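Putative Fe-S biosynthesis protein (Lactobacillus acidophilus, PDB 2QGO) probably takes part in the biosynthesis of iron-sulphur clusters, although its precise role has not been established. Local coordinates at residues R19-K24 with V110-G115; L26-D31 with T82-N87; M88-D91 with S96-L99. All blocks are in the same frame, centred on the assembly; numbering follows the deposited sequence.

The three contacts bind parts of one mixed beta sheet to each other and to the loops beside it. Contact 3 is the hairpin of strands 88-93 and 96-101, and contact 1 sets the 19-24 loop against the next strand, 104-114, with centres about 13 Å apart. Here Ile112 CD1 packs on Leu97 CD1 at 3.5 Å. Contact 2 joins strand 25-30 to the loop that leads into the hairpin, and its centre is about 11 Å from that of contact 3. Leu28 CD2 meets Leu99 CD2 at 4.1 Å. Contacts 1 and 2 are farthest apart, about 15 Å between centres on opposite sides of the chain's middle, yet Ile21 O touches Leu26 CD2 at 3.6 Å.

Contact 1. Residues R19-K24 with V110-G115; sequences REILDK and VDIGNG
Ile112 is the meeting point of the two segments: Ile21 and Arg19 both come to it from the loop that follows helix 10-18. Along 110-115, Val110 leads in by pairing its backbone with Leu97 of the neighbouring strand, and OD2 of Asp111 is hydrogen-bonded to His49 NE2. Ile112 then points toward the loop. With chi1 at -72°, its CG1-CD1 arm and its CG2 methyl both face Ile21, whose CD1 touches each. Ile21 reaches in tip to tip, its CD1 lying 4.0 Å from Ile112 CD1 and equally 4.0 Å from Ile112 CG2. Arg19 arrives differently. Its chain, bent at chi2 and chi3, runs past Ile112 in the opposite direction, and NH2 comes to 4.2 Å from Ile112 CG2, with the guanidinium turned obliquely to the methyl. Beyond Ile112, Gly113 continues the strand, and Asn114 ends it as the N-cap of helix 115-125, with OD1 accepting from Ala117 N.

The loop owes its course to two backbone features. A Schellman motif with positive phi at Glu20 ends helix 10-18, and a type I turn from Ile21 to Lys24 follows, closed by Lys24 N to Ile21 O at 3.1 Å. Ile21 also packs on Leu16 and Trp54, while Ile112 also packs on Tyr15 and Leu97.

The contact is small, loose and apolar, probably helped by exclusion of water around the buried Ile21, though Ile112 itself is partly exposed. Arg19 NH2 only grazes the CG2 methyl, and no hydrogen bond or charge pairing forms between the two segments; Arg19 is exposed, and its charge can probably stay hydrated.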
loop_
_atom_site.group_PDB
_atom_site.type_symbol
_atom_site.label_atom_id
_atom_site.label_comp_id
_atom_site.label_asym_id
_atom_site.label_seq_id
_atom_site.Cartn_x
_atom_site.Cartn_y
_atom_site.Cartn_z
ATOM N N ARG A 19 -6.406 9.608 -8.008
ATOM C CA ARG A 19 -5.552 10.131 -6.952
ATOM C C ARG A 19 -4.131 10.398 -7.456
ATOM O O ARG A 19 -3.252 10.810 -6.698
ATOM C CB ARG A 19 -5.553 9.155 -5.770
ATOM C CG ARG A 19 -6.879 9.161 -4.984
ATOM C CD ARG A 19 -6.942 10.357 -4.029
ATOM N NE ARG A 19 -6.401 10.014 -2.716
ATOM C CZ ARG A 19 -6.116 10.884 -1.751
ATOM N NH1 ARG A 19 -6.306 12.187 -1.924
ATOM N NH2 ARG A 19 -5.643 10.443 -0.596
ATOM N N GLU A 20 -3.921 10.160 -8.745
ATOM C CA GLU A 20 -2.630 10.390 -9.394
ATOM C C GLU A 20 -1.451 9.659 -8.767
ATOM O O GLU A 20 -0.347 10.198 -8.738
ATOM C CB GLU A 20 -2.300 11.889 -9.399
ATOM C CG GLU A 20 -3.357 12.798 -10.022
ATOM C CD GLU A 20 -3.570 12.536 -11.497
ATOM O OE1 GLU A 20 -2.689 11.916 -12.139
ATOM O OE2 GLU A 20 -4.621 12.961 -12.022
ATOM N N ILE A 21 -1.655 8.442 -8.277
ATOM C CA ILE A 21 -0.554 7.721 -7.650
ATOM C C ILE A 21 -0.280 6.324 -8.214
ATOM O O ILE A 21 0.583 5.619 -7.707
ATOM C CB ILE A 21 -0.796 7.576 -6.136
ATOM C CG1 ILE A 21 -2.098 6.805 -5.904
ATOM C CG2 ILE A 21 -0.829 8.952 -5.473
ATOM C CD1 ILE A 21 -2.194 6.174 -4.536
ATOM N N LEU A 22 -1.011 5.930 -9.256
ATOM C CA LEU A 22 -0.843 4.602 -9.845
ATOM C C LEU A 22 0.541 4.386 -10.462
ATOM O O LEU A 22 1.030 3.262 -10.554
ATOM C CB LEU A 22 -1.923 4.367 -10.907
ATOM C CG LEU A 22 -1.950 2.986 -11.581
ATOM C CD1 LEU A 22 -2.193 1.892 -10.549
ATOM C CD2 LEU A 22 -3.034 2.972 -12.638
ATOM N N ASP A 23 1.161 5.481 -10.872
ATOM C CA ASP A 23 2.473 5.472 -11.504
ATOM C C ASP A 23 3.601 5.670 -10.494
ATOM O O ASP A 23 4.771 5.708 -10.861
ATOM C CB ASP A 23 2.530 6.610 -12.526
ATOM C CG ASP A 23 2.426 7.987 -11.866
ATOM O OD1 ASP A 23 1.412 8.260 -11.159
ATOM O OD2 ASP A 23 3.371 8.796 -12.040
ATOM N N LYS A 24 3.245 5.804 -9.224
ATOM C CA LYS A 24 4.223 6.040 -8.179
ATOM C C LYS A 24 4.801 4.777 -7.555
ATOM O O LYS A 24 4.378 3.659 -7.852
ATOM C CB LYS A 24 3.581 6.863 -7.063
ATOM C CG LYS A 24 2.999 8.198 -7.494
ATOM C CD LYS A 24 4.082 9.201 -7.819
ATOM C CE LYS A 24 3.496 10.579 -8.029
ATOM N NZ LYS A 24 4.566 11.538 -8.412
ATOM N N VAL A 110 -8.467 0.444 3.695
ATOM C CA VAL A 110 -7.040 0.727 3.583
ATOM C C VAL A 110 -6.832 2.216 3.332
ATOM O O VAL A 110 -7.479 2.808 2.466
ATOM C CB VAL A 110 -6.395 -0.059 2.405
ATOM C CG1 VAL A 110 -4.893 0.227 2.347
ATOM C CG2 VAL A 110 -6.654 -1.560 2.557
ATOM N N ASP A 111 -5.924 2.817 4.092
ATOM C CA ASP A 111 -5.626 4.237 3.943
ATOM C C ASP A 111 -4.499 4.486 2.938
ATOM O O ASP A 111 -3.696 3.604 2.644
ATOM C CB ASP A 111 -5.222 4.844 5.291
ATOM C CG ASP A 111 -6.257 4.612 6.367
ATOM O OD1 ASP A 111 -7.452 4.910 6.130
ATOM O OD2 ASP A 111 -5.880 4.136 7.458
ATOM N N ILE A 112 -4.465 5.696 2.399
ATOM C CA ILE A 112 -3.425 6.084 1.465
ATOM C C ILE A 112 -2.699 7.282 2.057
ATOM O O ILE A 112 -3.327 8.238 2.511
ATOM C CB ILE A 112 -4.001 6.501 0.104
ATOM C CG1 ILE A 112 -4.508 5.266 -0.650
ATOM C CG2 ILE A 112 -2.931 7.242 -0.706
ATOM C CD1 ILE A 112 -5.207 5.618 -1.942
ATOM N N GLY A 113 -1.375 7.229 2.049
ATOM C CA GLY A 113 -0.615 8.332 2.590
ATOM C C GLY A 113 0.573 8.744 1.748
ATOM O O GLY A 113 1.281 7.904 1.184
ATOM N N ASN A 114 0.761 10.055 1.652
ATOM C CA ASN A 114 1.878 10.652 0.936
ATOM C C ASN A 114 3.087 10.437 1.855
ATOM O O ASN A 114 3.210 11.093 2.883
ATOM C CB ASN A 114 1.624 12.151 0.757
ATOM C CG ASN A 114 2.789 12.870 0.109
ATOM O OD1 ASN A 114 3.949 12.501 0.297
ATOM N ND2 ASN A 114 2.484 13.919 -0.645
ATOM N N GLY A 115 3.973 9.523 1.471
ATOM C CA GLY A 115 5.137 9.214 2.284
ATOM C C GLY A 115 6.017 10.384 2.693
ATOM O O GLY A 115 6.372 10.536 3.865
#

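Contact 2. Residues L26-D31 with T82-N87; sequences LILITD and TMLGPN
Leu28 packs against Leu84 and Thr30 against Met83, and no flat group of either segment meets the other: the touching groups are apolar, one of them a thioether sulphur. The rings stand beside the contact. Phe50 of strand 50-55 is touched by Thr30 and Leu84, and Phe79 of helix 78-81 by Thr30. Leu28 and Leu84 slide past each other in opposite directions. Leu28 CD2 lies 4.1 Å from Leu84 CD2, with Leu28 CG nearly as close. The torsion that puts CG of Leu28 anti to its own backbone N (chi1 173°) carries the isobutyl group off the strand toward the loop.

Farther along the strand Thr30 crosses Met83 at about a right angle. Its methyl CG2 comes to 3.7 Å from Met83 CB and to 4.1 Å from Met83 SD, so the start of the methionine chain and its sulphur both lean on one methyl.

Between 26-31 and 82-87 no hydrogen bond forms, and these two segments meet by van der Waals contact, with Leu28 and Leu84 buried and Met83 exposed to solvent at the outer end. The nearby polar tie comes from helix 78-81, where Thr30 N is hydrogen-bonded to Asp80 OD1.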
loop_
_atom_site.group_PDB
_atom_site.type_symbol
_atom_site.label_atom_id
_atom_site.label_comp_id
_atom_site.label_asym_id
_atom_site.label_seq_id
_atom_site.Cartn_x
_atom_site.Cartn_y
_atom_site.Cartn_z
ATOM N N LEU A 26 4.772 2.438 -4.798
ATOM C CA LEU A 26 3.785 2.139 -3.763
ATOM C C LEU A 26 4.339 1.172 -2.732
ATOM O O LEU A 26 5.031 0.215 -3.071
ATOM C CB LEU A 26 2.513 1.555 -4.379
ATOM C CG LEU A 26 1.813 2.446 -5.401
ATOM C CD1 LEU A 26 0.590 1.721 -5.935
ATOM C CD2 LEU A 26 1.417 3.782 -4.752
ATOM N N ILE A 27 4.028 1.442 -1.472
ATOM C CA ILE A 27 4.477 0.613 -0.367
ATOM C C ILE A 27 3.271 0.148 0.432
ATOM O O ILE A 27 2.559 0.960 1.019
ATOM C CB ILE A 27 5.413 1.411 0.568
ATOM C CG1 ILE A 27 6.648 1.871 -0.206
ATOM C CG2 ILE A 27 5.784 0.569 1.782
ATOM C CD1 ILE A 27 7.517 2.862 0.557
ATOM N N LEU A 28 3.040 -1.159 0.441
ATOM C CA LEU A 28 1.927 -1.735 1.187
ATOM C C LEU A 28 2.481 -2.229 2.514
ATOM O O LEU A 28 3.408 -3.027 2.548
ATOM C CB LEU A 28 1.308 -2.901 0.408
ATOM C CG LEU A 28 0.226 -3.749 1.092
ATOM C CD1 LEU A 28 -0.974 -2.872 1.469
ATOM C CD2 LEU A 28 -0.209 -4.883 0.142
ATOM N N ILE A 29 1.925 -1.743 3.613
ATOM C CA ILE A 29 2.405 -2.163 4.919
ATOM C C ILE A 29 1.281 -2.231 5.932
ATOM O O ILE A 29 0.179 -1.736 5.693
ATOM C CB ILE A 29 3.458 -1.189 5.450
ATOM C CG1 ILE A 29 2.844 0.203 5.560
ATOM C CG2 ILE A 29 4.664 -1.171 4.527
ATOM C CD1 ILE A 29 3.710 1.191 6.287
ATOM N N THR A 30 1.569 -2.865 7.064
ATOM C CA THR A 30 0.593 -2.962 8.138
ATOM C C THR A 30 0.798 -1.655 8.870
ATOM O O THR A 30 1.885 -1.086 8.841
ATOM C CB THR A 30 0.912 -4.102 9.126
ATOM O OG1 THR A 30 2.113 -3.776 9.836
ATOM C CG2 THR A 30 1.111 -5.417 8.398
ATOM N N ASP A 31 -0.237 -1.165 9.522
ATOM C CA ASP A 31 -0.103 0.079 10.247
ATOM C C ASP A 31 -0.507 -0.177 11.689
ATOM O O ASP A 31 -1.674 -0.042 12.036
ATOM C CB ASP A 31 -1.007 1.147 9.629
ATOM C CG ASP A 31 -0.717 2.527 10.165
ATOM O OD1 ASP A 31 0.016 2.624 11.177
ATOM O OD2 ASP A 31 -1.223 3.510 9.582
ATOM N N THR A 82 4.842 -10.875 6.350
ATOM C CA THR A 82 4.319 -11.985 7.133
ATOM C C THR A 82 2.832 -11.817 7.441
ATOM O O THR A 82 2.128 -12.804 7.689
ATOM C CB THR A 82 5.108 -12.172 8.449
ATOM O OG1 THR A 82 5.249 -10.915 9.120
ATOM C CG2 THR A 82 6.486 -12.727 8.156
ATOM N N MET A 83 2.344 -10.580 7.412
ATOM C CA MET A 83 0.929 -10.338 7.674
ATOM C C MET A 83 0.106 -10.173 6.398
ATOM O O MET A 83 -1.107 -9.951 6.456
ATOM C CB MET A 83 0.750 -9.110 8.567
ATOM C CG MET A 83 0.272 -9.465 9.978
ATOM S SD MET A 83 1.055 -8.380 11.170
ATOM C CE MET A 83 2.741 -8.985 11.050
ATOM N N LEU A 84 0.763 -10.266 5.245
ATOM C CA LEU A 84 0.052 -10.151 3.978
ATOM C C LEU A 84 -0.359 -11.571 3.632
ATOM O O LEU A 84 0.015 -12.509 4.341
ATOM C CB LEU A 84 0.959 -9.553 2.895
ATOM C CG LEU A 84 1.446 -8.140 3.247
ATOM C CD1 LEU A 84 2.372 -7.599 2.161
ATOM C CD2 LEU A 84 0.235 -7.228 3.427
ATOM N N GLY A 85 -1.130 -11.745 2.565
ATOM C CA GLY A 85 -1.563 -13.086 2.218
ATOM C C GLY A 85 -1.284 -13.452 0.781
ATOM O O GLY A 85 -0.846 -12.607 0.005
ATOM N N PRO A 86 -1.534 -14.711 0.394
ATOM C CA PRO A 86 -1.305 -15.194 -0.973
ATOM C C PRO A 86 -2.385 -14.750 -1.955
ATOM O O PRO A 86 -3.575 -14.778 -1.633
ATOM C CB PRO A 86 -1.273 -16.707 -0.797
ATOM C CG PRO A 86 -2.296 -16.922 0.290
ATOM C CD PRO A 86 -1.972 -15.807 1.278
ATOM N N ASN A 87 -1.959 -14.342 -3.148
ATOM C CA ASN A 87 -2.866 -13.895 -4.205
ATOM C C ASN A 87 -3.768 -12.763 -3.726
ATOM O O ASN A 87 -4.993 -12.894 -3.687
ATOM C CB ASN A 87 -3.716 -15.072 -4.699
ATOM C CG ASN A 87 -2.871 -16.208 -5.249
ATOM O OD1 ASN A 87 -3.067 -17.376 -4.893
ATOM N ND2 ASN A 87 -1.926 -15.873 -6.116
#

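Contact 3. Residues M88-D91 with S96-L99; sequences MVMD and SLSL
Met90 packs against Leu97 and Leu99 on one face of the sheet. It crosses Leu97 obliquely, with CG 3.8 Å from Leu97 CD2, and its terminal CE reaches Leu99 CD1 at 3.9 Å. CG stands anti to the backbone N (chi1 -173°), and further bends at chi2 and chi3 fold the thioether back over the partner strand, where SD lies 3.5 Å from Ser98 O. Leu99 extends toward strand 88-93 in turn, placing the same CD1 4.0 Å from Met88 CB, so one methyl bridges two methionines. This apolar layer continues outward to Ile6 and Phe8 of strand 6-8 and to Leu106, Val110 and Ile112 of strand 104-114.

Between the strands lies the backbone ladder. Met90 with Leu99 is a non-hydrogen-bonded pair, and Asp91 with Ser98 is the hydrogen-bonded pair next to it. The latter is joined by a reciprocal pair of bonds, Asp91 N to Ser98 O and Ser98 N to Asp91 O, each 2.8 Å long. Leu97 CA and Met90 CA add C-H...O contacts to Asp91 O and Ser98 O respectively.

On the other face, Ser98 OG lies 3.5 Å from the CB methylene of Asp91, with no hydrogen bond between the two side chains. The carboxylate of Asp91 looks elsewhere, its OD1 bonded to Thr9 OG1.

The strands run antiparallel at 171° between their short axes and follow each other through a brief turn. This is a beta hairpin, apolar on the methionine and leucine face; the face with Asp91 and Ser98 is more polar, though Val89 lies on it too. The hairpin is set between strands 6-8 and 104-114 in the mixed sheet of this putative Fe-S biosynthesis protein.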
loop_
_atom_site.group_PDB
_atom_site.type_symbol
_atom_site.label_atom_id
_atom_site.label_comp_id
_atom_site.label_asym_id
_atom_site.label_seq_id
_atom_site.Cartn_x
_atom_site.Cartn_y
_atom_site.Cartn_z
ATOM N N MET A 88 -3.153 -11.640 -3.371
ATOM C CA MET A 88 -3.901 -10.494 -2.894
ATOM C C MET A 88 -4.624 -9.735 -3.991
ATOM O O MET A 88 -4.198 -9.692 -5.142
ATOM C CB MET A 88 -2.987 -9.527 -2.142
ATOM C CG MET A 88 -2.433 -10.093 -0.848
ATOM S SD MET A 88 -1.321 -8.946 -0.007
ATOM C CE MET A 88 0.142 -9.173 -1.000
ATOM N N VAL A 89 -5.735 -9.136 -3.602
ATOM C CA VAL A 89 -6.544 -8.346 -4.495
ATOM C C VAL A 89 -6.871 -7.037 -3.787
ATOM O O VAL A 89 -7.274 -7.036 -2.623
ATOM C CB VAL A 89 -7.868 -9.067 -4.839
ATOM C CG1 VAL A 89 -8.798 -8.119 -5.590
ATOM C CG2 VAL A 89 -7.588 -10.311 -5.680
ATOM N N MET A 90 -6.659 -5.924 -4.479
ATOM C CA MET A 90 -6.995 -4.618 -3.924
ATOM C C MET A 90 -8.220 -4.151 -4.711
ATOM O O MET A 90 -8.215 -4.123 -5.934
ATOM C CB MET A 90 -5.838 -3.620 -4.094
ATOM C CG MET A 90 -6.053 -2.274 -3.368
ATOM S SD MET A 90 -5.923 -2.369 -1.547
ATOM C CE MET A 90 -4.089 -2.355 -1.339
ATOM N N ASP A 91 -9.281 -3.805 -3.997
ATOM C CA ASP A 91 -10.507 -3.352 -4.639
ATOM C C ASP A 91 -10.922 -1.999 -4.075
ATOM O O ASP A 91 -10.353 -1.527 -3.090
ATOM C CB ASP A 91 -11.609 -4.390 -4.414
ATOM C CG ASP A 91 -12.877 -4.072 -5.171
ATOM O OD1 ASP A 91 -12.796 -3.461 -6.258
ATOM O OD2 ASP A 91 -13.965 -4.450 -4.684
ATOM N N SER A 96 -14.081 3.147 -0.303
ATOM C CA SER A 96 -12.864 2.719 0.374
ATOM C C SER A 96 -12.046 1.652 -0.347
ATOM O O SER A 96 -12.579 0.830 -1.089
ATOM C CB SER A 96 -13.212 2.227 1.778
ATOM O OG SER A 96 -14.253 1.257 1.724
ATOM N N LEU A 97 -10.736 1.688 -0.127
ATOM C CA LEU A 97 -9.830 0.701 -0.703
ATOM C C LEU A 97 -9.917 -0.501 0.220
ATOM O O LEU A 97 -9.912 -0.346 1.437
ATOM C CB LEU A 97 -8.387 1.214 -0.707
ATOM C CG LEU A 97 -7.837 1.965 -1.923
ATOM C CD1 LEU A 97 -6.404 2.392 -1.634
ATOM C CD2 LEU A 97 -7.886 1.067 -3.160
ATOM N N SER A 98 -10.006 -1.694 -0.348
ATOM C CA SER A 98 -10.084 -2.899 0.460
ATOM C C SER A 98 -9.065 -3.916 -0.043
ATOM O O SER A 98 -8.905 -4.104 -1.251
ATOM C CB SER A 98 -11.483 -3.499 0.378
ATOM O OG SER A 98 -11.741 -3.971 -0.935
ATOM N N LEU A 99 -8.380 -4.564 0.891
ATOM C CA LEU A 99 -7.375 -5.564 0.569
ATOM C C LEU A 99 -7.826 -6.940 1.046
ATOM O O LEU A 99 -8.315 -7.087 2.164
ATOM C CB LEU A 99 -6.046 -5.205 1.229
ATOM C CG LEU A 99 -4.909 -6.208 1.012
ATOM C CD1 LEU A 99 -4.430 -6.154 -0.447
ATOM C CD2 LEU A 99 -3.775 -5.893 1.966
#